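Local structure of putative uncharacterized protein (Mycobacterium abscessus, 3RR6) at residues Gly8-Pro13 with Ala54-Leu59; Ala17-Glu22 with Ala31-Ile36; Ile123-Pro128 with Asp227-Gly232; Lys130-Ala135 with Trp216-Met221. The protein is of unproven function but belongs to the fumarylacetoacetate hydrolase family and may act as a metal-dependent isomerase or acetylpyruvate hydrolase. All blocks are in the same frame, centred on the assembly; numbering follows the deposited sequence.

From the N terminus, strand 6-12 comes first. Contact 1 (8-13 with 54-59) joins it to strand 57-58 and closes a loop spanning most of the N-terminal family region. Contact 2 (17-22 with 31-36) is nested inside that loop as a beta hairpin. The two touch through the pairing of strands 6-12 and 15-22. Contact 3 (123-128 with 227-232) opens later, in the hydrolase-family region, and ties strand 115-125 to strand 228-230. Contact 4 (130-135 with 216-221) is nested inside the loop of contact 3 and fixes the loop after strand 115-125 to helix 210-220. Val-217 of that helix packs on Ile-229.

Contact 1 (Gly8-Pro13 with Ala54-Leu59)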
loop_
_atom_site.group_PDB
_atom_site.type_symbol
_atom_site.label_atom_id
_atom_site.label_comp_id
_atom_site.label_asym_id
_atom_site.label_seq_id
_atom_site.Cartn_x
_atom_site.Cartn_y
_atom_site.Cartn_z
ATOM N N GLY A 8 12.825 -0.326 4.324
ATOM C CA GLY A 8 11.963 0.741 4.788
ATOM C C GLY A 8 12.729 1.999 5.084
ATOM O O GLY A 8 13.897 2.133 4.704
ATOM N N ARG A 9 12.053 2.927 5.747
ATOM C CA ARG A 9 12.619 4.228 6.072
ATOM C C ARG A 9 12.377 4.494 7.546
ATOM O O ARG A 9 11.330 4.131 8.081
ATOM C CB ARG A 9 11.986 5.335 5.224
ATOM C CG ARG A 9 12.359 5.253 3.748
ATOM C CD ARG A 9 11.574 6.224 2.889
ATOM N NE ARG A 9 11.894 7.616 3.198
ATOM C CZ ARG A 9 11.104 8.474 3.842
ATOM N NH1 ARG A 9 9.899 8.128 4.294
ATOM N NH2 ARG A 9 11.541 9.717 4.052
ATOM N N ILE A 10 13.371 5.083 8.194
ATOM C CA ILE A 10 13.259 5.403 9.613
ATOM C C ILE A 10 13.689 6.817 9.903
ATOM O O ILE A 10 14.459 7.411 9.157
ATOM C CB ILE A 10 14.092 4.449 10.504
ATOM C CG1 ILE A 10 15.569 4.469 10.092
ATOM C CG2 ILE A 10 13.521 3.049 10.439
ATOM C CD1 ILE A 10 16.519 4.272 11.228
ATOM N N ALA A 11 13.144 7.342 10.998
ATOM C CA ALA A 11 13.640 8.544 11.632
ATOM C C ALA A 11 14.422 8.067 12.856
ATOM O O ALA A 11 13.858 7.431 13.753
ATOM C CB ALA A 11 12.479 9.440 12.047
ATOM N N SER A 12 15.727 8.327 12.860
ATOM C CA SER A 12 16.591 7.991 14.000
ATOM C C SER A 12 16.985 9.274 14.744
ATOM O O SER A 12 16.650 10.376 14.303
ATOM C CB SER A 12 17.837 7.249 13.502
ATOM O OG SER A 12 18.731 8.124 12.832
ATOM N N PRO A 13 17.696 9.143 15.883
ATOM C CA PRO A 13 18.266 10.351 16.493
ATOM C C PRO A 13 19.284 11.052 15.588
ATOM O O PRO A 13 19.513 12.256 15.733
ATOM C CB PRO A 13 18.955 9.825 17.759
ATOM C CG PRO A 13 18.300 8.511 18.048
ATOM C CD PRO A 13 17.910 7.945 16.716
ATOM N N ALA A 54 13.687 -0.985 17.941
ATOM C CA ALA A 54 12.932 -0.361 19.029
ATOM C C ALA A 54 13.305 1.107 19.256
ATOM O O ALA A 54 12.475 1.888 19.726
ATOM C CB ALA A 54 13.119 -1.159 20.327
ATOM N N ASP A 55 14.543 1.475 18.921
ATOM C CA ASP A 55 15.057 2.830 19.147
ATOM C C ASP A 55 14.706 3.840 18.055
ATOM O O ASP A 55 14.999 5.031 18.203
ATOM C CB ASP A 55 16.583 2.799 19.289
ATOM C CG ASP A 55 17.052 2.092 20.556
ATOM O OD1 ASP A 55 16.210 1.588 21.332
ATOM O OD2 ASP A 55 18.279 2.045 20.767
ATOM N N VAL A 56 14.102 3.377 16.963
ATOM C CA VAL A 56 13.808 4.250 15.827
ATOM C C VAL A 56 12.327 4.207 15.467
ATOM O O VAL A 56 11.569 3.368 15.976
ATOM C CB VAL A 56 14.680 3.895 14.595
ATOM C CG1 VAL A 56 16.165 4.045 14.946
ATOM C CG2 VAL A 56 14.370 2.493 14.092
ATOM N N ARG A 57 11.930 5.123 14.591
ATOM C CA ARG A 57 10.535 5.264 14.192
ATOM C C ARG A 57 10.388 4.961 12.706
ATOM O O ARG A 57 11.000 5.628 11.880
ATOM C CB ARG A 57 10.048 6.685 14.479
ATOM C CG ARG A 57 8.540 6.837 14.422
ATOM C CD ARG A 57 8.093 8.220 14.876
ATOM N NE ARG A 57 8.185 9.214 13.809
ATOM C CZ ARG A 57 9.085 10.193 13.770
ATOM N NH1 ARG A 57 9.978 10.323 14.744
ATOM N NH2 ARG A 57 9.087 11.049 12.759
ATOM N N LEU A 58 9.574 3.959 12.387
ATOM C CA LEU A 58 9.274 3.605 11.003
ATOM C C LEU A 58 8.444 4.703 10.344
ATOM O O LEU A 58 7.475 5.209 10.928
ATOM C CB LEU A 58 8.505 2.279 10.919
ATOM C CG LEU A 58 9.284 1.006 11.239
ATOM C CD1 LEU A 58 8.339 -0.181 11.425
ATOM C CD2 LEU A 58 10.300 0.732 10.138
ATOM N N LEU A 59 8.843 5.059 9.131
ATOM C CA LEU A 59 8.143 6.023 8.283
ATOM C C LEU A 59 7.510 5.278 7.115
ATOM O O LEU A 59 7.631 4.059 7.021
ATOM C CB LEU A 59 9.142 7.046 7.748
ATOM C CG LEU A 59 10.015 7.752 8.784
ATOM C CD1 LEU A 59 11.026 8.646 8.102
ATOM C CD2 LEU A 59 9.135 8.543 9.750
HETATM O O HOH W 1 9.335 1.937 6.547
#
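Leu-59 N donates to Arg-9 O over 2.9 Å, in a nearly straight bond of 171°. It belongs to a short antiparallel pairing of strands 6-12 and 57-58, within the Rv2993c-like N-terminal region of the chain. Ala-11 and Arg-57 form the hydrogen-bonded pair: Ala-11 N meets Arg-57 O at 2.9 Å, and Arg-57 N returns a bond to Ala-11 O. Ile-10 and Leu-58 are the non-hydrogen-bonded pair.

The side chain of Ile-10 crosses that of Val-56 at a slant. Val-56 has CG1 anti to its carbonyl carbon (chi1 -60°), which sets CG1 against Ile-10 CD1 at 3.7 Å. Trp-51 packs on both residues.

On the other face, the guanidinium of Arg-57, in one of its two conformers, is laid over Ala-11. Ala-11 CB sits 3.4 Å above its plane, offset toward the rim. Arg-9 crosses Leu-59 at about a right angle, with NH1 3.7 Å from Leu-59 CB and bonded to Ala-60 O. Leu-59 CD1 lies over one face of the Arg-9 guanidinium. Water 1 bridges the Arg-9/Leu-59 end, accepting from Arg-9 N at 3.0 Å; it lies 2.8 Å from Leu-59 O and probably donates to it.

Contact 2 (Ala17-Glu22 with Ala31-Ile36)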
loop_
_atom_site.group_PDB
_atom_site.type_symbol
_atom_site.label_atom_id
_atom_site.label_comp_id
_atom_site.label_asym_id
_atom_site.label_seq_id
_atom_site.Cartn_x
_atom_site.Cartn_y
_atom_site.Cartn_z
ATOM N N ALA A 17 16.723 7.787 7.279
ATOM C CA ALA A 17 17.530 6.826 6.529
ATOM C C ALA A 17 16.688 5.738 5.866
ATOM O O ALA A 17 15.647 5.353 6.384
ATOM C CB ALA A 17 18.546 6.177 7.461
ATOM N N PHE A 18 17.167 5.247 4.727
ATOM C CA PHE A 18 16.618 4.061 4.079
ATOM C C PHE A 18 17.388 2.882 4.664
ATOM O O PHE A 18 18.626 2.929 4.755
ATOM C CB PHE A 18 16.794 4.150 2.553
ATOM C CG PHE A 18 16.024 3.111 1.770
ATOM C CD1 PHE A 18 14.641 3.129 1.734
ATOM C CD2 PHE A 18 16.690 2.122 1.042
ATOM C CE1 PHE A 18 13.934 2.182 0.998
ATOM C CE2 PHE A 18 15.982 1.189 0.305
ATOM C CZ PHE A 18 14.605 1.214 0.299
ATOM N N VAL A 19 16.662 1.846 5.080
ATOM C CA VAL A 19 17.242 0.757 5.851
ATOM C C VAL A 19 16.782 -0.627 5.417
ATOM O O VAL A 19 15.708 -0.788 4.831
ATOM C CB VAL A 19 16.907 0.898 7.360
ATOM C CG1 VAL A 19 17.612 2.108 7.949
ATOM C CG2 VAL A 19 15.381 0.989 7.586
ATOM N N SER A 20 17.624 -1.617 5.723
ATOM C CA SER A 20 17.239 -3.020 5.727
ATOM C C SER A 20 16.852 -3.389 7.160
ATOM O O SER A 20 17.615 -3.132 8.102
ATOM C CB SER A 20 18.405 -3.894 5.243
ATOM O OG SER A 20 18.132 -5.278 5.396
ATOM N N ILE A 21 15.673 -3.980 7.336
ATOM C CA ILE A 21 15.178 -4.349 8.664
ATOM C C ILE A 21 15.365 -5.848 8.860
ATOM O O ILE A 21 14.830 -6.657 8.104
ATOM C CB ILE A 21 13.699 -3.949 8.849
ATOM C CG1 ILE A 21 13.558 -2.423 8.753
ATOM C CG2 ILE A 21 13.167 -4.454 10.198
ATOM C CD1 ILE A 21 12.298 -1.961 8.100
ATOM N N GLU A 22 16.146 -6.214 9.874
ATOM C CA GLU A 22 16.579 -7.592 10.046
ATOM C C GLU A 22 16.199 -8.104 11.435
ATOM O O GLU A 22 16.380 -7.411 12.435
ATOM C CB GLU A 22 18.088 -7.688 9.790
ATOM C CG GLU A 22 18.458 -7.328 8.341
ATOM C CD GLU A 22 19.921 -7.008 8.124
ATOM O OE1 GLU A 22 20.776 -7.489 8.900
ATOM O OE2 GLU A 22 20.217 -6.266 7.158
ATOM N N ALA A 31 15.383 -6.874 16.876
ATOM C CA ALA A 31 15.543 -6.527 15.462
ATOM C C ALA A 31 16.399 -5.272 15.279
ATOM O O ALA A 31 16.449 -4.413 16.160
ATOM C CB ALA A 31 14.178 -6.335 14.819
ATOM N N ILE A 32 17.064 -5.161 14.129
ATOM C CA ILE A 32 17.885 -3.985 13.826
ATOM C C ILE A 32 17.482 -3.345 12.501
ATOM O O ILE A 32 16.901 -4.004 11.641
ATOM C CB ILE A 32 19.400 -4.318 13.777
ATOM C CG1 ILE A 32 19.723 -5.312 12.655
ATOM C CG2 ILE A 32 19.879 -4.855 15.130
ATOM C CD1 ILE A 32 21.210 -5.504 12.426
ATOM N N ALA A 33 17.807 -2.062 12.363
ATOM C CA ALA A 33 17.679 -1.329 11.102
ATOM C C ALA A 33 19.080 -0.955 10.625
ATOM O O ALA A 33 19.800 -0.237 11.318
ATOM C CB ALA A 33 16.841 -0.080 11.296
ATOM N N ARG A 34 19.460 -1.445 9.447
ATOM C CA ARG A 34 20.807 -1.263 8.902
ATOM C C ARG A 34 20.758 -0.246 7.761
ATOM O O ARG A 34 20.079 -0.471 6.760
ATOM C CB ARG A 34 21.330 -2.612 8.406
ATOM C CG ARG A 34 22.765 -2.621 7.907
ATOM C CD ARG A 34 23.101 -3.957 7.245
ATOM N NE ARG A 34 23.015 -5.080 8.178
ATOM C CZ ARG A 34 24.025 -5.554 8.909
ATOM N NH1 ARG A 34 25.240 -5.012 8.845
ATOM N NH2 ARG A 34 23.814 -6.583 9.722
ATOM N N GLU A 35 21.473 0.871 7.915
ATOM C CA GLU A 35 21.411 1.961 6.949
ATOM C C GLU A 35 22.018 1.576 5.599
ATOM O O GLU A 35 23.141 1.071 5.525
ATOM C CB GLU A 35 22.111 3.216 7.491
ATOM C CG GLU A 35 22.027 4.417 6.560
ATOM C CD GLU A 35 22.762 5.637 7.082
ATOM O OE1 GLU A 35 23.908 5.492 7.557
ATOM O OE2 GLU A 35 22.196 6.750 7.003
ATOM N N ILE A 36 21.269 1.851 4.538
ATOM C CA ILE A 36 21.699 1.580 3.175
ATOM C C ILE A 36 22.431 2.797 2.601
ATOM O O ILE A 36 21.987 3.940 2.745
ATOM C CB ILE A 36 20.487 1.165 2.303
ATOM C CG1 ILE A 36 20.053 -0.248 2.685
ATOM C CG2 ILE A 36 20.800 1.222 0.818
ATOM C CD1 ILE A 36 18.691 -0.647 2.120
HETATM O O HOH W 2 19.916 5.712 3.778
#
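Glu-22 and Arg-34 meet with their flat ends almost coplanar, the carboxylate and guanidinium planes being 16° apart. They lie on the beta hairpin of strands 15-22 and 32-36, within the Rv2993c-like N-terminal region of the chain. Arg-34 grips the carboxylate side-on. Its NE reaches Glu-22 OE2 at 3.2 Å and its NH2 reaches Glu-22 OE1 at 3.3 Å, both on the syn side. The Arg-34 chain leaves the strand with CG anti to the backbone N (chi1 -175°) and bends at chi3, which turns this edge to the acid. Ser-20 OG donates to the anti lone pair of Glu-22 OE2 at 2.9 Å. Two donors thus grip OE2 and should limit rotation of the carboxylate. Phe-46 packs on Ser-20 and Arg-34.

Farther along the hairpin, Phe-18 and Ile-36 lie side by side and point the same way. Ile-36 CD1 approaches Phe-18 CD2 obliquely at 3.6 Å. Leu-7 of strand 6-12 touches both side chains.

The other face carries Val-19, Ile-21, Ala-33 and Glu-35. There Val-19 CB packs on Ala-33 CB at 4.1 Å. Glu-35 stretches past Ala-17 to a salt bridge with Arg-49 and a hydrogen bond with Thr-47.

Ser-20 with Arg-34 and Glu-22 with Ile-32 are the hydrogen-bonded backbone pairs, each with two bonds. Beyond them, Ile-36 N donates to Phe-18 O. Water 2 continues the ladder, accepting from Phe-18 N and donating to Ile-36 O, each at 2.9 Å.

Contact 3 (Ile123-Pro128 with Asp227-Gly232); sequences IVIGRP and DVILTG
Ile-123 holds CG1 anti to its carbonyl carbon (chi1 -60°) and then runs nearly straight through chi2 (162°), which carries CD1 across to Thr-231. There CD1 meets Thr-231 CG2 at 3.5 Å, the two side chains crossing at about a right angle. Thr-231 sets OG1 between its backbone N and carbonyl carbon (chi1 59°), which puts CG2 anti to the carbonyl carbon and against Ile-123, while OG1 is bonded to Leu-121 O.

The backbones form a short antiparallel ladder between strands 115-125 and 228-230, in the interior of the fumarylacetoacetate hydrolase-type domain. Ile-123 and Ile-229 are the hydrogen-bonded pair. Ile-123 N donates to Ile-229 O at 2.8 Å, and Ile-229 N returns a bond to Ile-123 O at 2.9 Å. Two residues on, Ile-125 N reaches Asp-227 O at 2.9 Å, almost straight on to the carbonyl.

The isoleucine face is the more closely packed. Ile-123 CD1 also touches Ile-229 CB at 4.1 Å, and the methyl ends of Ile-125 and Ile-229 meet CD1 to CD1 at 4.2 Å. Helix 210-220 covers this face, with Val-210 on Ile-123 and Ile-213 on Ile-229 and Thr-231. Val-124 and Val-228 point to the other face and touch more loosely, CG2 to CG2 at 4.4 Å.

The polar groups are buried but paired. Asp-227 takes a salt bridge from Lys-66 and hydrogen bonds from Ser-65 and Leu-224 N, which would probably favour its charged form. Its carboxylate is thus engaged outside the ladder, while its main-chain oxygen serves the strand pairing.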
loop_
_atom_site.group_PDB
_atom_site.type_symbol
_atom_site.label_atom_id
_atom_site.label_comp_id
_atom_site.label_asym_id
_atom_site.label_seq_id
_atom_site.Cartn_x
_atom_site.Cartn_y
_atom_site.Cartn_z
ATOM N N ILE A 123 1.965 -2.839 -4.444
ATOM C CA ILE A 123 3.134 -3.133 -5.277
ATOM C C ILE A 123 4.050 -1.914 -5.260
ATOM O O ILE A 123 3.586 -0.787 -5.438
ATOM C CB ILE A 123 2.701 -3.345 -6.737
ATOM C CG1 ILE A 123 1.725 -4.511 -6.882
ATOM C CG2 ILE A 123 3.916 -3.561 -7.662
ATOM C CD1 ILE A 123 0.969 -4.465 -8.206
ATOM N N VAL A 124 5.346 -2.125 -5.058
ATOM C CA VAL A 124 6.326 -1.052 -5.186
ATOM C C VAL A 124 7.218 -1.342 -6.391
ATOM O O VAL A 124 7.891 -2.382 -6.449
ATOM C CB VAL A 124 7.180 -0.857 -3.918
ATOM C CG1 VAL A 124 8.115 0.355 -4.097
ATOM C CG2 VAL A 124 6.280 -0.692 -2.665
ATOM N N ILE A 125 7.219 -0.417 -7.350
ATOM C CA ILE A 125 8.002 -0.540 -8.589
ATOM C C ILE A 125 9.483 -0.277 -8.316
ATOM O O ILE A 125 9.836 0.589 -7.509
ATOM C CB ILE A 125 7.452 0.446 -9.657
ATOM C CG1 ILE A 125 5.993 0.099 -9.989
ATOM C CG2 ILE A 125 8.337 0.517 -10.903
ATOM C CD1 ILE A 125 5.772 -1.241 -10.672
ATOM N N GLY A 126 10.348 -1.069 -8.950
ATOM C CA GLY A 126 11.789 -0.972 -8.729
ATOM C C GLY A 126 12.639 -0.529 -9.911
ATOM O O GLY A 126 13.834 -0.306 -9.742
ATOM N N ARG A 127 12.030 -0.412 -11.094
ATOM C CA ARG A 127 12.731 -0.013 -12.311
ATOM C C ARG A 127 11.848 0.929 -13.113
ATOM O O ARG A 127 10.627 0.809 -13.069
ATOM C CB ARG A 127 13.034 -1.236 -13.173
ATOM C CG ARG A 127 13.888 -2.286 -12.512
ATOM C CD ARG A 127 14.272 -3.358 -13.504
ATOM N NE ARG A 127 15.278 -4.262 -12.965
ATOM C CZ ARG A 127 15.901 -5.193 -13.683
ATOM N NH1 ARG A 127 15.611 -5.346 -14.971
ATOM N NH2 ARG A 127 16.808 -5.974 -13.114
ATOM N N PRO A 128 12.457 1.873 -13.857
ATOM C CA PRO A 128 11.640 2.640 -14.785
ATOM C C PRO A 128 11.127 1.721 -15.887
ATOM O O PRO A 128 11.895 0.931 -16.441
ATOM C CB PRO A 128 12.608 3.693 -15.341
ATOM C CG PRO A 128 13.924 3.206 -15.073
ATOM C CD PRO A 128 13.886 2.205 -13.969
ATOM N N ASP A 227 7.387 4.135 -7.368
ATOM C CA ASP A 227 5.944 4.247 -7.561
ATOM C C ASP A 227 5.214 3.084 -6.881
ATOM O O ASP A 227 5.719 1.963 -6.810
ATOM C CB ASP A 227 5.575 4.296 -9.046
ATOM C CG ASP A 227 5.842 5.647 -9.683
ATOM O OD1 ASP A 227 6.196 6.613 -8.958
ATOM O OD2 ASP A 227 5.696 5.735 -10.922
ATOM N N VAL A 228 4.017 3.373 -6.406
ATOM C CA VAL A 228 3.197 2.409 -5.685
ATOM C C VAL A 228 1.931 2.138 -6.481
ATOM O O VAL A 228 1.309 3.074 -6.982
ATOM C CB VAL A 228 2.843 2.945 -4.301
ATOM C CG1 VAL A 228 1.827 2.046 -3.596
ATOM C CG2 VAL A 228 4.103 3.083 -3.444
ATOM N N ILE A 229 1.563 0.863 -6.605
ATOM C CA ILE A 229 0.266 0.479 -7.164
ATOM C C ILE A 229 -0.517 -0.306 -6.112
ATOM O O ILE A 229 -0.102 -1.389 -5.687
ATOM C CB ILE A 229 0.368 -0.373 -8.443
ATOM C CG1 ILE A 229 1.247 0.308 -9.490
ATOM C CG2 ILE A 229 -1.053 -0.620 -8.991
ATOM C CD1 ILE A 229 1.592 -0.603 -10.690
ATOM N N LEU A 230 -1.641 0.250 -5.671
ATOM C CA LEU A 230 -2.532 -0.441 -4.736
ATOM C C LEU A 230 -3.428 -1.376 -5.534
ATOM O O LEU A 230 -4.019 -0.969 -6.531
ATOM C CB LEU A 230 -3.367 0.558 -3.943
ATOM C CG LEU A 230 -2.603 1.610 -3.143
ATOM C CD1 LEU A 230 -3.575 2.469 -2.357
ATOM C CD2 LEU A 230 -1.595 0.950 -2.201
ATOM N N THR A 231 -3.537 -2.622 -5.096
ATOM C CA THR A 231 -4.122 -3.671 -5.940
ATOM C C THR A 231 -5.624 -3.927 -5.759
ATOM O O THR A 231 -6.165 -4.829 -6.387
ATOM C CB THR A 231 -3.367 -4.991 -5.758
ATOM O OG1 THR A 231 -3.431 -5.398 -4.384
ATOM C CG2 THR A 231 -1.899 -4.837 -6.204
ATOM N N GLY A 232 -6.286 -3.118 -4.939
ATOM C CA GLY A 232 -7.730 -3.230 -4.708
ATOM C C GLY A 232 -8.038 -3.702 -3.294
ATOM O O GLY A 232 -7.139 -3.922 -2.489
#

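Contact 4 (Lys130-Ala135 with Trp216-Met221). With EDO (1,2-ethanediol), chain I.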
loop_
_atom_site.group_PDB
_atom_site.type_symbol
_atom_site.label_atom_id
_atom_site.label_comp_id
_atom_site.label_asym_id
_atom_site.label_seq_id
_atom_site.Cartn_x
_atom_site.Cartn_y
_atom_site.Cartn_z
ATOM N N LYS A 130 7.657 0.759 -18.913
ATOM C CA LYS A 130 6.522 1.120 -19.756
ATOM C C LYS A 130 6.195 -0.091 -20.630
ATOM O O LYS A 130 7.106 -0.797 -21.078
ATOM C CB LYS A 130 6.882 2.318 -20.631
ATOM C CG LYS A 130 5.766 2.837 -21.535
ATOM C CD LYS A 130 4.708 3.595 -20.756
ATOM C CE LYS A 130 3.495 3.887 -21.618
ATOM N NZ LYS A 130 3.796 4.833 -22.711
ATOM N N ASP A 131 4.912 -0.335 -20.880
ATOM C CA ASP A 131 4.487 -1.444 -21.753
ATOM C C ASP A 131 5.052 -2.788 -21.299
ATOM O O ASP A 131 5.556 -3.587 -22.118
ATOM C CB ASP A 131 4.887 -1.174 -23.214
ATOM C CG ASP A 131 4.227 0.050 -23.789
ATOM O OD1 ASP A 131 3.062 0.318 -23.448
ATOM O OD2 ASP A 131 4.873 0.740 -24.615
ATOM N N VAL A 132 4.968 -3.046 -20.000
ATOM C CA VAL A 132 5.480 -4.287 -19.420
ATOM C C VAL A 132 4.449 -5.393 -19.611
ATOM O O VAL A 132 3.312 -5.252 -19.178
ATOM C CB VAL A 132 5.756 -4.118 -17.906
ATOM C CG1 VAL A 132 6.332 -5.400 -17.300
ATOM C CG2 VAL A 132 6.702 -2.952 -17.646
ATOM N N PRO A 133 4.830 -6.518 -20.254
ATOM C CA PRO A 133 3.913 -7.657 -20.268
ATOM C C PRO A 133 3.806 -8.290 -18.880
ATOM O O PRO A 133 4.757 -8.227 -18.099
ATOM C CB PRO A 133 4.560 -8.630 -21.261
ATOM C CG PRO A 133 5.987 -8.247 -21.297
ATOM C CD PRO A 133 6.111 -6.813 -20.907
ATOM N N ALA A 134 2.656 -8.890 -18.571
ATOM C CA ALA A 134 2.419 -9.454 -17.241
ATOM C C ALA A 134 3.545 -10.383 -16.801
ATOM O O ALA A 134 3.967 -10.352 -15.650
ATOM C CB ALA A 134 1.084 -10.168 -17.203
ATOM N N ALA A 135 4.061 -11.197 -17.729
ATOM C CA ALA A 135 5.169 -12.105 -17.412
ATOM C C ALA A 135 6.476 -11.438 -16.963
ATOM O O ALA A 135 7.288 -12.090 -16.297
ATOM C CB ALA A 135 5.442 -13.061 -18.609
ATOM N N TRP A 216 -1.577 -3.504 -17.219
ATOM C CA TRP A 216 -2.574 -2.477 -17.519
ATOM C C TRP A 216 -2.036 -1.078 -17.234
ATOM O O TRP A 216 -2.116 -0.189 -18.096
ATOM C CB TRP A 216 -3.852 -2.725 -16.717
ATOM C CG TRP A 216 -4.974 -1.788 -17.016
ATOM C CD1 TRP A 216 -5.274 -0.626 -16.352
ATOM C CD2 TRP A 216 -5.975 -1.935 -18.034
ATOM N NE1 TRP A 216 -6.389 -0.042 -16.905
ATOM C CE2 TRP A 216 -6.845 -0.827 -17.931
ATOM C CE3 TRP A 216 -6.226 -2.899 -19.015
ATOM C CZ2 TRP A 216 -7.940 -0.656 -18.778
ATOM C CZ3 TRP A 216 -7.311 -2.724 -19.853
ATOM C CH2 TRP A 216 -8.154 -1.606 -19.729
ATOM N N VAL A 217 -1.506 -0.881 -16.032
ATOM C CA VAL A 217 -1.065 0.458 -15.617
ATOM C C VAL A 217 0.110 0.922 -16.482
ATOM O O VAL A 217 0.131 2.057 -16.937
ATOM C CB VAL A 217 -0.712 0.506 -14.139
ATOM C CG1 VAL A 217 -0.123 1.895 -13.776
ATOM C CG2 VAL A 217 -1.938 0.202 -13.291
ATOM N N SER A 218 1.083 0.038 -16.722
ATOM C CA SER A 218 2.263 0.444 -17.491
ATOM C C SER A 218 1.989 0.608 -18.982
ATOM O O SER A 218 2.803 1.198 -19.680
ATOM C CB SER A 218 3.426 -0.515 -17.263
ATOM O OG SER A 218 3.219 -1.739 -17.945
ATOM N N ALA A 219 0.868 0.094 -19.489
ATOM C CA ALA A 219 0.470 0.378 -20.862
ATOM C C ALA A 219 -0.020 1.823 -20.990
ATOM O O ALA A 219 0.100 2.437 -22.055
ATOM C CB ALA A 219 -0.632 -0.594 -21.308
ATOM N N VAL A 220 -0.580 2.344 -19.903
ATOM C CA VAL A 220 -1.071 3.732 -19.850
ATOM C C VAL A 220 0.063 4.714 -19.605
ATOM O O VAL A 220 0.254 5.642 -20.384
ATOM C CB VAL A 220 -2.117 3.915 -18.736
ATOM C CG1 VAL A 220 -2.653 5.346 -18.722
ATOM C CG2 VAL A 220 -3.275 2.956 -18.919
ATOM N N MET A 221 0.817 4.501 -18.528
ATOM C CA MET A 221 1.765 5.502 -18.033
ATOM C C MET A 221 3.098 4.872 -17.671
ATOM O O MET A 221 3.156 3.741 -17.167
ATOM C CB MET A 221 1.193 6.230 -16.810
ATOM C CG MET A 221 0.833 5.331 -15.645
ATOM S SD MET A 221 -0.101 6.202 -14.361
ATOM C CE MET A 221 -1.710 6.342 -15.154
HETATM C C1 EDO I . 10.227 -1.417 -19.795
HETATM O O1 EDO I . 10.001 -0.168 -20.467
HETATM C C2 EDO I . 9.091 -2.411 -19.987
HETATM O O2 EDO I . 8.875 -2.805 -21.363
HETATM O O HOH W 3 1.244 5.810 -23.134
HETATM O O HOH W 4 1.551 1.992 -24.379
#
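Asp-131 N donates to Ser-218 O from above the carbonyl plane, 62° out of it and so not on a lone pair. The bond is nevertheless short, 2.9 Å, and nearly straight at the hydrogen, 174°. It joins the irregular loop after strand 115-125 to helix 210-220, toward its carboxyl end, in the hydrolase-family part of the chain.

The next residue uses the same serine. Val-132 N donates to Ser-218 OG at 3.0 Å. Ser-218 places OG between its backbone N and carbonyl carbon (chi1 74°), where it is also hydrogen-bonded to Val-214 O in the helix. One serine therefore receives two successive N-H groups of the loop, one on its main chain and one on its side chain.

Lys-130 lies across the helix end, bent at chi2 and chi4. Its CD rests on Ser-218 O at 3.2 Å. Beyond this, NZ lies 2.8 Å from water 3. An ethanediol, probably from the crystallisation liquor and less surely placed, accepts a hydrogen bond from Lys-130 N on its O1.

Near the carboxyl end of a helix, carbonyls run short of helical N-H partners. The Asp-131 amide donates to Ser-218 O, and water 3 donates to Val-220 O while accepting from Lys-130 NZ. The positive charge of the amine would probably suit the negative end of the helix dipole.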